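Local atomic coordinates of Ras-3 from Cryphonectria parasitica (Cryphonectria parasitica, PDB entry 4KU4), a protein that belongs to the Ras family of small P-loop proteins and holds guanosine-5'-diphosphate in a pocket at one end of its central sheet. Residues Val141-Lys146 and Val172-Lys177. Residues are numbered along the deposited sequence; the frame is centred on the assembly and turned at random.
With GDP (guanosine-5'-diphosphate), chain C.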
ATOM      1  N   VAL A 141      -1.093  -4.663   3.002  1.00  6.00           N
ATOM      2  CA  VAL A 141      -2.406  -4.060   3.218  1.00  8.39           C
ATOM      3  C   VAL A 141      -3.073  -3.807   1.876  1.00  8.48           C
ATOM      4  O   VAL A 141      -2.460  -3.258   0.957  1.00  6.30           O
ATOM      5  CB  VAL A 141      -2.364  -2.766   4.098  1.00  7.84           C
ATOM      6  CG1 VAL A 141      -1.455  -1.704   3.502  1.00 11.57           C
ATOM      7  CG2 VAL A 141      -3.792  -2.213   4.322  1.00  9.82           C
ATOM      8  N   LEU A 142      -4.318  -4.257   1.748  1.00  9.03           N
ATOM      9  CA  LEU A 142      -5.115  -3.936   0.575  1.00 10.94           C
ATOM     10  C   LEU A 142      -5.826  -2.630   0.835  1.00 10.41           C
ATOM     11  O   LEU A 142      -6.511  -2.491   1.848  1.00  8.30           O
ATOM     12  CB  LEU A 142      -6.159  -5.009   0.316  1.00 12.07           C
ATOM     13  CG  LEU A 142      -5.755  -6.388  -0.186  1.00 21.13           C
ATOM     14  CD1 LEU A 142      -6.978  -7.260  -0.028  1.00 21.21           C
ATOM     15  CD2 LEU A 142      -5.292  -6.353  -1.650  1.00 11.84           C
ATOM     16  N   VAL A 143      -5.685  -1.688  -0.089  1.00  8.06           N
ATOM     17  CA  VAL A 143      -6.254  -0.359   0.085  1.00  7.64           C
ATOM     18  C   VAL A 143      -7.337  -0.089  -0.943  1.00 10.00           C
ATOM     19  O   VAL A 143      -7.091  -0.148  -2.143  1.00 12.50           O
ATOM     20  CB  VAL A 143      -5.169   0.733  -0.013  1.00  8.68           C
ATOM     21  CG1 VAL A 143      -5.793   2.130  -0.081  1.00  8.84           C
ATOM     22  CG2 VAL A 143      -4.188   0.635   1.148  1.00 12.58           C
ATOM     23  N   GLY A 144      -8.545   0.187  -0.480  1.00  5.59           N
ATOM     24  CA  GLY A 144      -9.623   0.581  -1.382  1.00  6.26           C
ATOM     25  C   GLY A 144      -9.645   2.096  -1.462  1.00 10.77           C
ATOM     26  O   GLY A 144     -10.194   2.748  -0.579  1.00 10.12           O
ATOM     27  N   ASN A 145      -9.054   2.650  -2.522  1.00  7.08           N
ATOM     28  CA  ASN A 145      -8.892   4.099  -2.638  1.00 10.50           C
ATOM     29  C   ASN A 145     -10.039   4.731  -3.413  1.00 11.46           C
ATOM     30  O   ASN A 145     -10.811   4.030  -4.069  1.00  7.17           O
ATOM     31  CB  ASN A 145      -7.558   4.440  -3.302  1.00  8.82           C
ATOM     32  CG  ASN A 145      -7.233   5.932  -3.232  1.00 10.38           C
ATOM     33  OD1 ASN A 145      -7.410   6.568  -2.192  1.00  8.13           O
ATOM     34  ND2 ASN A 145      -6.731   6.487  -4.336  1.00 12.11           N
ATOM     35  N   LYS A 146     -10.137   6.055  -3.307  1.00  6.88           N
ATOM     36  CA  LYS A 146     -11.196   6.859  -3.915  1.00  7.65           C
ATOM     37  C   LYS A 146     -12.534   6.640  -3.211  1.00 12.58           C
ATOM     38  O   LYS A 146     -13.590   6.636  -3.842  1.00 16.27           O
ATOM     39  CB  LYS A 146     -11.311   6.611  -5.430  1.00  7.85           C
ATOM     40  CG  LYS A 146      -9.987   6.502  -6.181  1.00 11.42           C
ATOM     41  CD  LYS A 146     -10.139   6.908  -7.636  1.00 11.24           C
ATOM     42  CE  LYS A 146      -8.829   6.703  -8.409  1.00 10.68           C
ATOM     43  NZ  LYS A 146      -9.054   6.745  -9.884  1.00 15.10           N
ATOM     44  N   VAL A 172      -7.836  -1.354   4.305  1.00  6.09           N
ATOM     45  CA  VAL A 172      -8.195  -0.000   4.710  1.00  9.46           C
ATOM     46  C   VAL A 172      -8.769   0.763   3.522  1.00 10.32           C
ATOM     47  O   VAL A 172      -8.231   0.697   2.419  1.00  5.85           O
ATOM     48  CB  VAL A 172      -6.978   0.777   5.247  1.00  7.07           C
ATOM     49  CG1 VAL A 172      -7.372   2.206   5.588  1.00 10.91           C
ATOM     50  CG2 VAL A 172      -6.413   0.092   6.474  1.00 11.01           C
ATOM     51  N   GLU A 173      -9.850   1.504   3.751  1.00  7.16           N
ATOM     52  CA  GLU A 173     -10.429   2.348   2.705  1.00 10.77           C
ATOM     53  C   GLU A 173      -9.890   3.767   2.863  1.00  7.46           C
ATOM     54  O   GLU A 173      -9.810   4.292   3.984  1.00  8.60           O
ATOM     55  CB  GLU A 173     -11.948   2.301   2.729  1.00 10.99           C
ATOM     56  CG  GLU A 173     -12.440   1.002   2.141  1.00 15.97           C
ATOM     57  CD  GLU A 173     -13.776   1.131   1.475  1.00 13.02           C
ATOM     58  OE1 GLU A 173     -14.450   2.163   1.683  1.00 21.99           O
ATOM     59  OE2 GLU A 173     -14.152   0.202   0.735  1.00 17.01           O
ATOM     60  N   THR A 174      -9.524   4.383   1.745  1.00  7.94           N
ATOM     61  CA  THR A 174      -8.885   5.692   1.782  1.00 10.03           C
ATOM     62  C   THR A 174      -9.361   6.666   0.726  1.00 13.80           C
ATOM     63  O   THR A 174     -10.028   6.278  -0.236  1.00  9.86           O
ATOM     64  CB  THR A 174      -7.345   5.542   1.486  1.00  9.94           C
ATOM     65  OG1 THR A 174      -7.148   4.989   0.174  1.00 10.43           O
ATOM     66  CG2 THR A 174      -6.673   4.661   2.533  1.00  7.57           C
ATOM     67  N   SER A 175      -9.073   7.948   0.952  1.00  8.02           N
ATOM     68  CA  SER A 175      -9.277   8.947  -0.087  1.00 10.48           C
ATOM     69  C   SER A 175      -8.001   9.767  -0.141  1.00 12.99           C
ATOM     70  O   SER A 175      -7.764  10.597   0.729  1.00  9.65           O
ATOM     71  CB  SER A 175     -10.480   9.859   0.135  1.00 14.06           C
ATOM     72  OG  SER A 175     -10.520  10.871  -0.860  1.00 13.25           O
ATOM     73  N   ALA A 176      -7.141   9.469  -1.115  1.00 11.76           N
ATOM     74  CA  ALA A 176      -5.929  10.240  -1.330  1.00 15.31           C
ATOM     75  C   ALA A 176      -6.255  11.705  -1.529  1.00 16.22           C
ATOM     76  O   ALA A 176      -5.453  12.579  -1.198  1.00 17.99           O
ATOM     77  CB  ALA A 176      -5.177   9.701  -2.549  1.00 11.97           C
ATOM     78  N   LYS A 177      -7.429  11.973  -2.089  1.00 13.95           N
ATOM     79  CA  LYS A 177      -7.813  13.342  -2.430  1.00 14.00           C
ATOM     80  C   LYS A 177      -8.117  14.121  -1.163  1.00 17.86           C
ATOM     81  O   LYS A 177      -7.683  15.261  -1.011  1.00 24.16           O
ATOM     82  CB  LYS A 177      -9.026  13.341  -3.371  1.00 15.46           C
ATOM     83  CG  LYS A 177      -9.527  14.731  -3.747  1.00 23.21           C
ATOM     84  CD  LYS A 177     -10.860  14.665  -4.480  1.00 21.58           C
ATOM     85  CE  LYS A 177     -11.538  16.030  -4.495  1.00 30.73           C
ATOM     86  NZ  LYS A 177     -12.908  16.001  -5.067  1.00 35.87           N
TER
HETATM   87  PB  GDP C 301      -1.750   5.844 -10.047  1.00  7.94           P
HETATM   88  O1B GDP C 301      -0.457   6.418  -9.518  1.00  8.87           O
HETATM   89  O2B GDP C 301      -2.106   4.586  -9.260  1.00  5.43           O
HETATM   90  O3B GDP C 301      -1.627   5.529 -11.524  1.00 12.54           O
HETATM   91  O3A GDP C 301      -2.924   6.935  -9.815  1.00  7.57           O
HETATM   92  PA  GDP C 301      -2.759   8.546  -9.627  1.00  9.10           P
HETATM   93  O1A GDP C 301      -2.243   8.912  -8.253  1.00 11.07           O
HETATM   94  O2A GDP C 301      -1.918   9.174 -10.711  1.00  7.25           O
HETATM   95  O5' GDP C 301      -4.280   9.041  -9.723  1.00 13.05           O
HETATM   96  C5' GDP C 301      -5.015   8.772 -10.920  1.00 12.31           C
HETATM   97  C4' GDP C 301      -6.225   9.691 -10.928  1.00 14.54           C
HETATM   98  O4' GDP C 301      -7.001   9.363  -9.793  1.00 11.05           O
HETATM   99  C3' GDP C 301      -5.861  11.156 -10.790  1.00 16.92           C
HETATM  100  O3' GDP C 301      -6.741  11.948 -11.610  1.00 19.30           O
HETATM  101  C2' GDP C 301      -6.131  11.453  -9.335  1.00 18.87           C
HETATM  102  O2' GDP C 301      -6.494  12.816  -9.126  1.00 15.15           O
HETATM  103  C1' GDP C 301      -7.289  10.520  -9.040  1.00 17.70           C
HETATM  104  N9  GDP C 301      -7.352  10.091  -7.629  1.00 13.53           N
HETATM  105  C8  GDP C 301      -6.396   9.443  -6.934  1.00  8.99           C
HETATM  106  N7  GDP C 301      -6.818   9.188  -5.674  1.00 10.25           N
HETATM  107  C5  GDP C 301      -8.069   9.669  -5.564  1.00 11.03           C
HETATM  108  C6  GDP C 301      -9.094   9.742  -4.512  1.00 13.93           C
HETATM  109  O6  GDP C 301      -8.877   9.265  -3.387  1.00 10.91           O
HETATM  110  N1  GDP C 301     -10.266  10.322  -4.809  1.00 11.11           N
HETATM  111  C2  GDP C 301     -10.533  10.848  -6.005  1.00 12.10           C
HETATM  112  N2  GDP C 301     -11.745  11.424  -6.195  1.00 14.94           N
HETATM  113  N3  GDP C 301      -9.637  10.824  -7.023  1.00 15.85           N
HETATM  114  C4  GDP C 301      -8.417  10.261  -6.852  1.00 11.87           C
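Asn145 OD1 serves two donors at once where the strand 140-145 runs out beside the 172-177 segment. The amide Ala176 N reaches Asn145 OD1 at 3.1 Å, in the carbonyl plane and on a lone pair, while the hydroxyl Thr174 OG1 gives OD1 a 2.9 Å bond tilted 27° from that plane. With CG anti to the backbone N (chi1 -170°), Asn145 carries its amide across to 172-177, and the paired bonds fix its rotation. Asn145 ND2 is thereby turned the other way, hydrogen-bonding the carbonyl of Val25 in the P-loop, and lies 3.0 Å from N7 of GDP. Behind this polar end the main chains pair as parallel strands: Val172 N donates to Leu142 O, Gly144 N to Val172 O at 3.0 Å, and Thr174 N to Gly144 O at 2.9 Å. These strands close a beta-alpha-beta unit through helix 157-167 in the Ras fold, and their ends supply the NKxD and SAK motifs of the guanine pocket. Lys146 lays its extended chain over the purine, and Lys177 lies against the opposite face, CB over N1 and CD over N2; Lys146 NZ hydrogen-bonds Gly24 O and forms a salt bridge with Asp94, adding a weak 3.3 Å bond to O4' of GDP. A similarly weak bond of 3.3 Å joins Lys177 N to GDP O6. Ser175 OG hydrogen-bonds Asp148 OD1 and accepts from Leu178 N, tying the two motifs together.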